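Local coordinates for protein replicative DNA helicase (Nostoc punctiforme, PDB 4O1R) that is the helicase precursor whose intein, crystallised here, probably excises itself from the host protein and joins the flanking segments by protein splicing, at residues Gly3-Asp8 against Arg68-Thr73; Pro21-Val26 against Glu121-Thr126; Gly30-Ala35 against Lys45-Asn50; His95-Arg100 against Asn137-Asn142. All coordinates share one frame; numbering follows the deposited sequence.

Interaction 1 of 4, residues Gly3-Asp8 against Arg68-Thr73; sequences GALAGD and RKIRAT. Unlike the reference sequence in segment 3-8: Ala4 (reference Cys).
At what is, judged by the family, the N-terminal splice junction of the intein, Thr73 holds Ala4 by two hydrogen bonds. Ala4 N gives its hydrogen to Thr73 OG1 at 3.0 Å, and Thr73 N answers with a straighter bond to Ala4 O (3.0 Å, 169°). With chi1 at 59°, Thr73 turns OG1 between its own N and carbonyl carbon and sets it 3.3 Å from Gly3 CA, while CG2 lies alongside the Ala4 backbone. The same OG1 is hydrogen-bonded to Asn75 OD1, which helps fix the rotation of the hydroxyl. A valine here would probably leave both Ala4 N and Asn75 OD1 without this mate, and the junction freer to shift. Thr73 and His76 are the ends of a Thr-x-x-His sequence, the block B motif of Hint-fold inteins; His76 ND1 is hydrogen-bonded to Ala4 O. Ala4 stands in place of the reference Cys, the residue that in this family attacks the peptide bond before it, so the form in the crystal is probably unable to start splicing. Farther along, Leu5 and Ala72 form a single bridge, flanked by a nearly straight bond from Ala6 N to Arg71 O (3.0 Å, 173°). Leu5 CD2 fills the buried side, 3.6 Å from Ala72 CB and 3.7 Å from Ile70 CD1, with Phe133 and Ala135 beside it. Ala6 CB rests 3.8 Å from Arg71 CB; the guanidinium beyond runs on to Ser117 O and a salt bridge with Glu120.

Interaction 2 of 4, residues Pro21-Val26 against Glu121-Thr126; sequences PIKELV and EVFDLT
Lys23 turns CG away from its backbone N (chi1 176°) and runs on fully extended, while Phe123 carries CG beside its own N (chi1 -58°); together these torsions bring the lysine methylenes across the phenyl ring. Lys23 CB sits over one face, 3.9 Å from the Phe123 centroid and shifted toward the rim, a CH-pi contact, and Lys23 CG comes 3.5 Å from Phe123 CZ. Val26 arrives at about a right angle to the phenylalanine, CG2 3.6 Å from Phe123 CD2. Ile22 bridges Phe123 and Leu125: CG2 is 4.0 Å from Phe123 CB, and CD1 reaches 3.7 Å to Leu125 CG, these last two side chains running antiparallel. Residues 21-26 form a short turn, with Glu24 N bonded to Pro21 O, that covers the 121-126 end of the long strand of the Hint fold. An alanine in place of Phe123 is likely to leave the Lys23 methylenes and Val26 CG2 without the ring they lean on, opening a gap between them and the strand. The contact is thus apolar even at the lysine: Lys23 NZ stands 4.7 Å from Glu121 OE1, not in contact though a weak attraction is possible, and Glu121 OE2 is hydrogen-bonded to Ser53.

Interaction 3 of 4, residues Gly30-Ala35 against Lys45-Asn50; sequences GFAVWA and KAIVSN
Val33 and Ala46 form the central hydrogen-bonded pair of an antiparallel beta hairpin in the Hint fold, made by strands 31-37 and 42-55. Val33 N bonds to Ala46 O at 2.9 Å, and Ala46 N returns a bond to Val33 O at 2.8 Å. The short strand segments run 130° apart in direction, and alternate side chains fall on two different sides. The tight one carries Phe31, Val33, Ala46 and Val48. Phe31 takes the less common chi1 of 62°, its CG between the backbone N and the carbonyl carbon, and this folds the ring back over the hairpin so that Val48 CB lies above one face, offset toward the rim, in a CH-pi contact. Phe31 CZ meets Val48 CG1 at 3.6 Å, and the other methyl, Val48 CG2, presses on Val33 CG2 at 3.7 Å from roughly a right angle. Toward the turn Ala35 CB and Ala46 CB close to 3.6 Å, with Phe133 and Val127 of neighbouring parts of the fold covering Val33 and Ala46. The opposite side is looser and more open to solvent. There Ala32 CB and Ile47 CD1 stand 4.0 Å apart, and the extended Lys45 chain follows the Trp34 indole in the same direction, with its CG 3.8 Å from Trp34 CZ3. Trp34 also leans on Val134, and Lys45 on Val14. At the far end of the pairing Gly30 N bonds to Val48 O at 2.8 Å.

Interaction 4 of 4, residues His95-Arg100 against Asn137-Asn142; sequences HLALPR and NIIVHN. Unlike the reference sequence in segment 95-100: Ala97 (reference Cys).
The flat carbonyl group of Asn137 meets the puckered ring of Pro99, whose CD corner lies 3.4 Å from Asn137 O and 4.0 Å from Ile139 CG1. The imidazole of His141 lies farther along, away from the other segment: it packs edge-to-face (T-shaped) with Trp84, and its ND1 donates, nearly in the ring plane, to a lone pair of Asn142 O (2.8 Å). Asn142 is the last residue, so this pair is the C-terminal His-Asn of the intein, where, as in the family, asparagine cyclisation probably releases the chain. Where the segments touch, at 97-99 and 137-139, the strand directions are 114° apart, and they meet through apolar side chains. Leu98 and Ile138 extend alongside each other in the same direction, with Leu98 CG 3.9 Å from Ile138 CG1 and also beside the Asn137 carbonyl. Ile139 carries CG1 beside its own N (chi1 -65°), which lays the side chain along the Ala97 carbonyl; Ile139 CD1 then stops 4.1 Å from Ala97 CB, at a position that is Cys in the reference. One water, donating to Ala97 O at 2.9 Å and to Ile139 O at 2.7 Å, gives each of these two acceptors a donor and bridges the backbones, which make no direct hydrogen bond here. At the other end Arg68 NH1 is hydrogen-bonded to both Pro99 O and Asn137 O. Strand 95-99 pairs by its backbone with strand 106-126, through Leu98 and Tyr107, whereas strand 138-141 runs between strands 77-80 and 132-135, with Phe78 packing on Ile138.

Overall arrangement
All four contacts reach the large curled antiparallel sheet of this all-beta Hint fold, and strand 106-126 ties it together, pairing with strands 5-6, 42-55 and 95-99. Interactions 1 and 2 are about 10 Å apart between centres and touch, Leu5 N probably bonding to Phe123 O; their segments alternate along the chain. Interaction 3, nested inside the loops closed by both, has its centre about 18 Å from that of interaction 1 but touches interaction 2 through Ser49 and Thr126. Interaction 4 follows interactions 1 and 3 in series, meets interaction 1 at Arg68, and alternates with interaction 2, touching it at Asn142. The alternating segments are consistent with one compact domain holding both presumed splice junctions.

Interaction 1 of 4, residues Gly3-Asp8 against Arg68-Thr73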
loop_
_atom_site.group_PDB
_atom_site.type_symbol
_atom_site.label_atom_id
_atom_site.label_comp_id
_atom_site.label_asym_id
_atom_site.label_seq_id
_atom_site.Cartn_x
_atom_site.Cartn_y
_atom_site.Cartn_z
ATOM N N GLY A 3 5.185 -9.036 -3.441
ATOM C CA GLY A 3 5.861 -7.988 -2.706
ATOM C C GLY A 3 5.272 -7.773 -1.327
ATOM O O GLY A 3 4.264 -8.386 -0.952
ATOM N N ALA A 4 5.898 -6.883 -0.571
ATOM C CA ALA A 4 5.554 -6.733 0.836
ATOM C C ALA A 4 5.974 -5.363 1.348
ATOM O O ALA A 4 6.566 -4.559 0.609
ATOM C CB ALA A 4 6.161 -7.871 1.653
ATOM N N LEU A 5 5.644 -5.100 2.605
ATOM C CA LEU A 5 5.794 -3.778 3.218
ATOM C C LEU A 5 6.501 -3.848 4.541
ATOM O O LEU A 5 6.423 -4.855 5.256
ATOM C CB LEU A 5 4.416 -3.154 3.472
ATOM C CG LEU A 5 3.542 -2.891 2.251
ATOM C CD1 LEU A 5 2.175 -2.432 2.735
ATOM C CD2 LEU A 5 4.180 -1.831 1.350
ATOM N N ALA A 6 7.132 -2.743 4.921
ATOM C CA ALA A 6 7.693 -2.641 6.277
ATOM C C ALA A 6 6.594 -2.862 7.319
ATOM O O ALA A 6 5.434 -2.493 7.109
ATOM C CB ALA A 6 8.348 -1.281 6.484
ATOM N N GLY A 7 6.976 -3.452 8.446
ATOM C CA GLY A 7 6.018 -3.781 9.511
ATOM C C GLY A 7 5.292 -2.610 10.139
ATOM O O GLY A 7 4.173 -2.781 10.652
ATOM N N ASP A 8 5.896 -1.419 10.074
ATOM C CA ASP A 8 5.273 -0.233 10.650
ATOM C C ASP A 8 4.312 0.466 9.695
ATOM O O ASP A 8 3.708 1.471 10.054
ATOM C CB ASP A 8 6.306 0.762 11.216
ATOM C CG ASP A 8 7.297 1.254 10.192
ATOM O OD1 ASP A 8 7.437 0.633 9.122
ATOM O OD2 ASP A 8 7.976 2.262 10.493
ATOM N N ARG A 68 3.575 11.949 1.572
ATOM C CA ARG A 68 3.269 10.566 1.939
ATOM C C ARG A 68 4.502 9.708 1.714
ATOM O O ARG A 68 5.319 10.011 0.847
ATOM C CB ARG A 68 2.066 10.071 1.162
ATOM C CG ARG A 68 0.919 11.057 1.344
ATOM C CD ARG A 68 -0.401 10.420 1.437
ATOM N NE ARG A 68 -1.433 11.456 1.438
ATOM C CZ ARG A 68 -2.679 11.258 1.022
ATOM N NH1 ARG A 68 -3.063 10.061 0.570
ATOM N NH2 ARG A 68 -3.540 12.264 1.063
ATOM N N LYS A 69 4.668 8.680 2.533
ATOM C CA LYS A 69 5.906 7.909 2.536
ATOM C C LYS A 69 5.574 6.470 2.869
ATOM O O LYS A 69 4.734 6.210 3.740
ATOM C CB LYS A 69 6.839 8.448 3.624
ATOM C CG LYS A 69 8.258 7.922 3.576
ATOM C CD LYS A 69 9.054 8.416 4.774
ATOM C CE LYS A 69 9.419 9.880 4.662
ATOM N NZ LYS A 69 10.323 10.285 5.773
ATOM N N ILE A 70 6.234 5.538 2.192
ATOM C CA ILE A 70 6.043 4.124 2.471
ATOM C C ILE A 70 7.337 3.392 2.190
ATOM O O ILE A 70 8.137 3.834 1.363
ATOM C CB ILE A 70 4.858 3.555 1.645
ATOM C CG1 ILE A 70 4.395 2.179 2.155
ATOM C CG2 ILE A 70 5.193 3.553 0.143
ATOM C CD1 ILE A 70 3.091 1.723 1.499
ATOM N N ARG A 71 7.535 2.276 2.883
ATOM C CA ARG A 71 8.706 1.420 2.663
ATOM C C ARG A 71 8.230 0.074 2.168
ATOM O O ARG A 71 7.499 -0.628 2.867
ATOM C CB ARG A 71 9.554 1.293 3.935
ATOM C CG ARG A 71 10.159 2.656 4.284
ATOM C CD ARG A 71 10.892 2.673 5.589
ATOM N NE ARG A 71 12.129 1.920 5.498
ATOM C CZ ARG A 71 12.494 0.974 6.353
ATOM N NH1 ARG A 71 11.706 0.668 7.379
ATOM N NH2 ARG A 71 13.652 0.348 6.185
ATOM N N ALA A 72 8.632 -0.267 0.940
ATOM C CA ALA A 72 8.126 -1.440 0.248
ATOM C C ALA A 72 9.232 -2.176 -0.480
ATOM O O ALA A 72 10.275 -1.608 -0.800
ATOM C CB ALA A 72 7.020 -1.043 -0.747
ATOM N N THR A 73 8.995 -3.450 -0.749
ATOM C CA THR A 73 9.946 -4.202 -1.567
ATOM C C THR A 73 9.942 -3.695 -3.013
ATOM O O THR A 73 8.984 -3.059 -3.464
ATOM C CB THR A 73 9.646 -5.696 -1.532
ATOM O OG1 THR A 73 8.318 -5.920 -2.020
ATOM C CG2 THR A 73 9.762 -6.258 -0.116
#

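Interaction 2 of 4, residues Pro21-Val26 against Glu121-Thr126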
loop_
_atom_site.group_PDB
_atom_site.type_symbol
_atom_site.label_atom_id
_atom_site.label_comp_id
_atom_site.label_asym_id
_atom_site.label_seq_id
_atom_site.Cartn_x
_atom_site.Cartn_y
_atom_site.Cartn_z
ATOM N N PRO A 21 -0.234 -0.776 12.619
ATOM C CA PRO A 21 0.914 -1.320 11.882
ATOM C C PRO A 21 0.597 -2.719 11.360
ATOM O O PRO A 21 0.064 -3.580 12.080
ATOM C CB PRO A 21 2.033 -1.363 12.926
ATOM C CG PRO A 21 1.582 -0.510 14.047
ATOM C CD PRO A 21 0.090 -0.451 14.019
ATOM N N ILE A 22 0.943 -2.966 10.105
ATOM C CA ILE A 22 0.614 -4.226 9.475
ATOM C C ILE A 22 1.199 -5.431 10.249
ATOM O O ILE A 22 0.575 -6.500 10.314
ATOM C CB ILE A 22 1.059 -4.198 7.985
ATOM C CG1 ILE A 22 0.553 -5.425 7.234
ATOM C CG2 ILE A 22 2.570 -4.015 7.851
ATOM C CD1 ILE A 22 0.773 -5.352 5.728
ATOM N N LYS A 23 2.364 -5.247 10.872
ATOM C CA LYS A 23 2.970 -6.348 11.637
ATOM C C LYS A 23 2.017 -6.847 12.740
ATOM O O LYS A 23 2.020 -8.031 13.074
ATOM C CB LYS A 23 4.332 -5.960 12.218
ATOM C CG LYS A 23 4.928 -7.050 13.080
ATOM C CD LYS A 23 6.190 -6.645 13.785
ATOM C CE LYS A 23 6.720 -7.835 14.574
ATOM N NZ LYS A 23 8.051 -7.550 15.175
ATOM N N GLU A 24 1.191 -5.954 13.279
ATOM C CA GLU A 24 0.288 -6.315 14.381
ATOM C C GLU A 24 -0.930 -7.115 13.918
ATOM O O GLU A 24 -1.657 -7.685 14.742
ATOM C CB GLU A 24 -0.128 -5.065 15.162
ATOM C CG GLU A 24 1.056 -4.405 15.877
ATOM C CD GLU A 24 0.700 -3.137 16.636
ATOM O OE1 GLU A 24 -0.499 -2.840 16.781
ATOM O OE2 GLU A 24 1.632 -2.431 17.081
ATOM N N LEU A 25 -1.143 -7.186 12.606
ATOM C CA LEU A 25 -2.305 -7.893 12.068
ATOM C C LEU A 25 -2.020 -9.342 11.698
ATOM O O LEU A 25 -2.933 -10.067 11.310
ATOM C CB LEU A 25 -2.870 -7.153 10.854
ATOM C CG LEU A 25 -3.464 -5.791 11.214
ATOM C CD1 LEU A 25 -3.691 -5.006 9.941
ATOM C CD2 LEU A 25 -4.752 -5.950 12.016
ATOM N N VAL A 26 -0.760 -9.762 11.804
ATOM C CA VAL A 26 -0.389 -11.133 11.416
ATOM C C VAL A 26 -1.279 -12.147 12.133
ATOM O O VAL A 26 -1.449 -12.080 13.350
ATOM C CB VAL A 26 1.126 -11.433 11.618
ATOM C CG1 VAL A 26 1.415 -12.917 11.470
ATOM C CG2 VAL A 26 1.951 -10.632 10.633
ATOM N N GLU A 121 12.251 -7.360 8.251
ATOM C CA GLU A 121 11.109 -8.245 8.055
ATOM C C GLU A 121 9.978 -7.482 7.353
ATOM O O GLU A 121 9.731 -6.303 7.641
ATOM C CB GLU A 121 10.624 -8.838 9.380
ATOM C CG GLU A 121 9.605 -9.936 9.169
ATOM C CD GLU A 121 9.192 -10.636 10.437
ATOM O OE1 GLU A 121 9.494 -10.138 11.540
ATOM O OE2 GLU A 121 8.551 -11.696 10.311
ATOM N N VAL A 122 9.320 -8.140 6.401
ATOM C CA VAL A 122 8.269 -7.495 5.621
ATOM C C VAL A 122 6.997 -8.338 5.635
ATOM O O VAL A 122 7.039 -9.548 5.891
ATOM C CB VAL A 122 8.729 -7.164 4.175
ATOM C CG1 VAL A 122 9.807 -6.105 4.192
ATOM C CG2 VAL A 122 9.211 -8.403 3.459
ATOM N N PHE A 123 5.870 -7.676 5.374
ATOM C CA PHE A 123 4.540 -8.221 5.635
ATOM C C PHE A 123 3.595 -7.873 4.514
ATOM O O PHE A 123 3.765 -6.873 3.811
ATOM C CB PHE A 123 3.991 -7.630 6.946
ATOM C CG PHE A 123 4.868 -7.891 8.132
ATOM C CD1 PHE A 123 5.943 -7.048 8.424
ATOM C CD2 PHE A 123 4.637 -8.990 8.953
ATOM C CE1 PHE A 123 6.779 -7.297 9.509
ATOM C CE2 PHE A 123 5.462 -9.236 10.046
ATOM C CZ PHE A 123 6.528 -8.387 10.324
ATOM N N ASP A 124 2.558 -8.683 4.380
ATOM C CA ASP A 124 1.557 -8.439 3.353
ATOM C C ASP A 124 0.188 -8.877 3.847
ATOM O O ASP A 124 0.068 -9.618 4.836
ATOM C CB ASP A 124 1.947 -9.200 2.068
ATOM C CG ASP A 124 1.174 -8.747 0.832
ATOM O OD1 ASP A 124 0.658 -7.603 0.798
ATOM O OD2 ASP A 124 1.108 -9.542 -0.133
ATOM N N LEU A 125 -0.828 -8.375 3.143
ATOM C CA LEU A 125 -2.228 -8.735 3.355
ATOM C C LEU A 125 -2.779 -9.307 2.081
ATOM O O LEU A 125 -2.466 -8.817 1.001
ATOM C CB LEU A 125 -3.061 -7.500 3.693
ATOM C CG LEU A 125 -2.625 -6.597 4.841
ATOM C CD1 LEU A 125 -3.619 -5.457 5.039
ATOM C CD2 LEU A 125 -2.478 -7.398 6.115
ATOM N N THR A 126 -3.628 -10.314 2.207
ATOM C CA THR A 126 -4.389 -10.813 1.058
ATOM C C THR A 126 -5.787 -10.227 1.107
ATOM O O THR A 126 -6.486 -10.342 2.129
ATOM C CB THR A 126 -4.474 -12.335 1.072
ATOM O OG1 THR A 126 -5.157 -12.776 2.246
ATOM C CG2 THR A 126 -3.094 -12.929 1.050
#

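Interaction 3 of 4, residues Gly30-Ala35 against Lys45-Asn50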
loop_
_atom_site.group_PDB
_atom_site.type_symbol
_atom_site.label_atom_id
_atom_site.label_comp_id
_atom_site.label_asym_id
_atom_site.label_seq_id
_atom_site.Cartn_x
_atom_site.Cartn_y
_atom_site.Cartn_z
ATOM N N GLY A 30 -10.690 -11.678 8.236
ATOM C CA GLY A 30 -12.117 -11.381 8.249
ATOM C C GLY A 30 -12.430 -9.976 8.712
ATOM O O GLY A 30 -13.512 -9.710 9.240
ATOM N N PHE A 31 -11.482 -9.070 8.524
ATOM C CA PHE A 31 -11.678 -7.673 8.898
ATOM C C PHE A 31 -11.500 -6.780 7.687
ATOM O O PHE A 31 -10.861 -7.166 6.724
ATOM C CB PHE A 31 -10.703 -7.265 10.005
ATOM C CG PHE A 31 -9.255 -7.368 9.609
ATOM C CD1 PHE A 31 -8.588 -6.273 9.048
ATOM C CD2 PHE A 31 -8.561 -8.564 9.767
ATOM C CE1 PHE A 31 -7.258 -6.362 8.665
ATOM C CE2 PHE A 31 -7.226 -8.667 9.399
ATOM C CZ PHE A 31 -6.568 -7.566 8.832
ATOM N N ALA A 32 -12.069 -5.583 7.752
ATOM C CA ALA A 32 -12.082 -4.666 6.612
ATOM C C ALA A 32 -11.073 -3.534 6.706
ATOM O O ALA A 32 -10.865 -2.935 7.778
ATOM C CB ALA A 32 -13.471 -4.105 6.402
ATOM N N VAL A 33 -10.456 -3.260 5.558
ATOM C CA VAL A 33 -9.569 -2.117 5.352
ATOM C C VAL A 33 -10.090 -1.336 4.139
ATOM O O VAL A 33 -11.093 -1.724 3.534
ATOM C CB VAL A 33 -8.091 -2.560 5.174
ATOM C CG1 VAL A 33 -7.639 -3.374 6.388
ATOM C CG2 VAL A 33 -7.903 -3.374 3.896
ATOM N N TRP A 34 -9.426 -0.238 3.788
ATOM C CA TRP A 34 -9.790 0.493 2.573
ATOM C C TRP A 34 -9.011 -0.014 1.372
ATOM O O TRP A 34 -7.836 -0.356 1.485
ATOM C CB TRP A 34 -9.575 1.998 2.739
ATOM C CG TRP A 34 -10.543 2.583 3.693
ATOM C CD1 TRP A 34 -10.297 2.959 4.983
ATOM C CD2 TRP A 34 -11.935 2.813 3.461
ATOM N NE1 TRP A 34 -11.450 3.436 5.561
ATOM C CE2 TRP A 34 -12.473 3.350 4.653
ATOM C CE3 TRP A 34 -12.783 2.625 2.360
ATOM C CZ2 TRP A 34 -13.818 3.700 4.774
ATOM C CZ3 TRP A 34 -14.128 2.974 2.485
ATOM C CH2 TRP A 34 -14.626 3.508 3.682
ATOM N N ALA A 35 -9.684 -0.056 0.228
ATOM C CA ALA A 35 -9.073 -0.484 -1.031
ATOM C C ALA A 35 -9.689 0.272 -2.188
ATOM O O ALA A 35 -10.778 0.832 -2.084
ATOM C CB ALA A 35 -9.258 -1.982 -1.236
ATOM N N LYS A 45 -14.676 -0.418 1.203
ATOM C CA LYS A 45 -14.325 -1.353 2.268
ATOM C C LYS A 45 -14.013 -2.717 1.654
ATOM O O LYS A 45 -14.743 -3.193 0.781
ATOM C CB LYS A 45 -15.484 -1.475 3.261
ATOM C CG LYS A 45 -15.980 -0.132 3.772
ATOM C CD LYS A 45 -17.215 -0.268 4.641
ATOM C CE LYS A 45 -17.737 1.103 5.056
ATOM N NZ LYS A 45 -18.852 0.986 6.040
ATOM N N ALA A 46 -12.935 -3.337 2.125
ATOM C CA ALA A 46 -12.447 -4.596 1.567
ATOM C C ALA A 46 -11.978 -5.548 2.661
ATOM O O ALA A 46 -11.196 -5.171 3.532
ATOM C CB ALA A 46 -11.312 -4.327 0.595
ATOM N N ILE A 47 -12.432 -6.792 2.591
ATOM C CA ILE A 47 -12.074 -7.807 3.580
ATOM C C ILE A 47 -10.673 -8.386 3.353
ATOM O O ILE A 47 -10.286 -8.735 2.229
ATOM C CB ILE A 47 -13.131 -8.949 3.639
ATOM C CG1 ILE A 47 -14.479 -8.388 4.099
ATOM C CG2 ILE A 47 -12.654 -10.112 4.539
ATOM C CD1 ILE A 47 -14.507 -7.835 5.513
ATOM N N VAL A 48 -9.918 -8.482 4.437
ATOM C CA VAL A 48 -8.607 -9.103 4.445
ATOM C C VAL A 48 -8.750 -10.546 4.914
ATOM O O VAL A 48 -9.302 -10.797 5.985
ATOM C CB VAL A 48 -7.659 -8.335 5.394
ATOM C CG1 VAL A 48 -6.324 -9.055 5.546
ATOM C CG2 VAL A 48 -7.457 -6.906 4.905
ATOM N N SER A 49 -8.259 -11.484 4.103
ATOM C CA SER A 49 -8.350 -12.911 4.417
ATOM C C SER A 49 -7.111 -13.500 5.091
ATOM O O SER A 49 -7.169 -14.592 5.655
ATOM C CB SER A 49 -8.631 -13.703 3.136
ATOM O OG SER A 49 -7.583 -13.522 2.198
ATOM N N ASN A 50 -5.986 -12.798 5.004
ATOM C CA ASN A 50 -4.717 -13.307 5.531
ATOM C C ASN A 50 -3.773 -12.132 5.732
ATOM O O ASN A 50 -3.766 -11.210 4.918
ATOM C CB ASN A 50 -4.092 -14.315 4.543
ATOM C CG ASN A 50 -3.095 -15.257 5.198
ATOM O OD1 ASN A 50 -3.078 -15.423 6.418
ATOM N ND2 ASN A 50 -2.267 -15.901 4.374
#

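Interaction 4 of 4, residues His95-Arg100 against Asn137-Asn142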
loop_
_atom_site.group_PDB
_atom_site.type_symbol
_atom_site.label_atom_id
_atom_site.label_comp_id
_atom_site.label_asym_id
_atom_site.label_seq_id
_atom_site.Cartn_x
_atom_site.Cartn_y
_atom_site.Cartn_z
ATOM N N HIS A 95 3.700 9.710 -11.342
ATOM C CA HIS A 95 2.595 9.910 -10.408
ATOM C C HIS A 95 1.944 8.593 -9.992
ATOM O O HIS A 95 1.856 7.654 -10.792
ATOM C CB HIS A 95 1.543 10.822 -11.043
ATOM C CG HIS A 95 1.974 12.252 -11.198
ATOM N ND1 HIS A 95 3.012 12.655 -12.016
ATOM C CD2 HIS A 95 1.457 13.383 -10.664
ATOM C CE1 HIS A 95 3.126 13.974 -11.960
ATOM N NE2 HIS A 95 2.192 14.436 -11.152
ATOM N N LEU A 96 1.480 8.551 -8.742
ATOM C CA LEU A 96 0.811 7.380 -8.169
ATOM C C LEU A 96 -0.553 7.761 -7.627
ATOM O O LEU A 96 -0.761 8.898 -7.179
ATOM C CB LEU A 96 1.613 6.806 -7.000
ATOM C CG LEU A 96 3.048 6.391 -7.240
ATOM C CD1 LEU A 96 3.575 5.831 -5.930
ATOM C CD2 LEU A 96 3.078 5.354 -8.349
ATOM N N ALA A 97 -1.471 6.792 -7.643
ATOM C CA ALA A 97 -2.802 6.993 -7.085
ATOM C C ALA A 97 -2.780 6.915 -5.573
ATOM O O ALA A 97 -2.276 5.939 -4.990
ATOM C CB ALA A 97 -3.758 5.946 -7.623
ATOM N N LEU A 98 -3.340 7.944 -4.950
ATOM C CA LEU A 98 -3.423 8.032 -3.495
ATOM C C LEU A 98 -4.824 8.480 -3.125
ATOM O O LEU A 98 -5.424 9.248 -3.865
ATOM C CB LEU A 98 -2.404 9.068 -2.978
ATOM C CG LEU A 98 -0.958 8.676 -2.635
ATOM C CD1 LEU A 98 -0.198 8.122 -3.814
ATOM C CD2 LEU A 98 -0.209 9.873 -2.112
ATOM N N PRO A 99 -5.348 8.027 -1.969
ATOM C CA PRO A 99 -6.638 8.554 -1.518
ATOM C C PRO A 99 -6.562 10.024 -1.148
ATOM O O PRO A 99 -5.549 10.491 -0.607
ATOM C CB PRO A 99 -6.950 7.736 -0.257
ATOM C CG PRO A 99 -5.989 6.680 -0.180
ATOM C CD PRO A 99 -4.828 6.977 -1.078
ATOM N N ARG A 100 -7.642 10.748 -1.440
ATOM C CA ARG A 100 -7.790 12.115 -0.977
ATOM C C ARG A 100 -7.986 12.094 0.538
ATOM O O ARG A 100 -8.330 11.050 1.108
ATOM C CB ARG A 100 -8.971 12.797 -1.683
ATOM C CG ARG A 100 -8.753 12.964 -3.179
ATOM C CD ARG A 100 -9.737 13.947 -3.812
ATOM N NE ARG A 100 -9.380 14.243 -5.203
ATOM C CZ ARG A 100 -8.504 15.174 -5.584
ATOM N NH1 ARG A 100 -7.875 15.924 -4.684
ATOM N NH2 ARG A 100 -8.250 15.354 -6.876
ATOM N N ASN A 137 -1.550 5.527 3.633
ATOM C CA ASN A 137 -2.323 6.449 2.796
ATOM C C ASN A 137 -1.857 6.460 1.334
ATOM O O ASN A 137 -1.995 7.469 0.646
ATOM C CB ASN A 137 -2.312 7.881 3.370
ATOM C CG ASN A 137 -2.982 7.984 4.713
ATOM O OD1 ASN A 137 -4.060 7.433 4.926
ATOM N ND2 ASN A 137 -2.356 8.715 5.625
ATOM N N ILE A 138 -1.345 5.320 0.878
ATOM C CA ILE A 138 -0.971 5.090 -0.528
ATOM C C ILE A 138 -1.601 3.763 -0.970
ATOM O O ILE A 138 -1.639 2.806 -0.203
ATOM C CB ILE A 138 0.570 5.050 -0.705
ATOM C CG1 ILE A 138 1.186 6.383 -0.266
ATOM C CG2 ILE A 138 0.969 4.726 -2.168
ATOM C CD1 ILE A 138 2.709 6.392 -0.193
ATOM N N ILE A 139 -2.105 3.713 -2.202
ATOM C CA ILE A 139 -2.704 2.475 -2.731
ATOM C C ILE A 139 -1.622 1.512 -3.202
ATOM O O ILE A 139 -0.749 1.896 -3.978
ATOM C CB ILE A 139 -3.699 2.804 -3.844
ATOM C CG1 ILE A 139 -4.868 3.592 -3.251
ATOM C CG2 ILE A 139 -4.215 1.544 -4.543
ATOM C CD1 ILE A 139 -5.593 4.426 -4.244
ATOM N N VAL A 140 -1.646 0.281 -2.698
ATOM C CA VAL A 140 -0.672 -0.754 -3.080
ATOM C C VAL A 140 -1.388 -2.017 -3.556
ATOM O O VAL A 140 -2.476 -2.307 -3.073
ATOM C CB VAL A 140 0.294 -1.104 -1.925
ATOM C CG1 VAL A 140 0.929 0.147 -1.369
ATOM C CG2 VAL A 140 -0.415 -1.870 -0.802
ATOM N N HIS A 141 -0.805 -2.777 -4.491
ATOM C CA HIS A 141 -1.432 -4.005 -5.029
ATOM C C HIS A 141 -0.819 -5.305 -4.530
ATOM O O HIS A 141 0.405 -5.431 -4.409
ATOM C CB HIS A 141 -1.338 -4.067 -6.554
ATOM C CG HIS A 141 -2.410 -4.893 -7.222
ATOM N ND1 HIS A 141 -2.321 -6.264 -7.380
ATOM C CD2 HIS A 141 -3.596 -4.534 -7.773
ATOM C CE1 HIS A 141 -3.397 -6.707 -8.005
ATOM N NE2 HIS A 141 -4.191 -5.680 -8.249
ATOM N N ASN A 142 -1.783 -6.352 -4.462
ATOM C CA ASN A 142 -1.315 -7.669 -4.003
ATOM C C ASN A 142 -0.439 -8.298 -5.085
ATOM O O ASN A 142 -0.388 -7.890 -6.267
ATOM C CB ASN A 142 -2.527 -8.609 -3.818
ATOM C CG ASN A 142 -3.312 -8.391 -2.516
ATOM O OD1 ASN A 142 -4.363 -9.012 -2.338
ATOM N ND2 ASN A 142 -2.817 -7.538 -1.614
ATOM O OXT ASN A 142 0.258 -9.293 -4.806
HETATM O O HOH W 1 -0.569 3.778 -5.903
#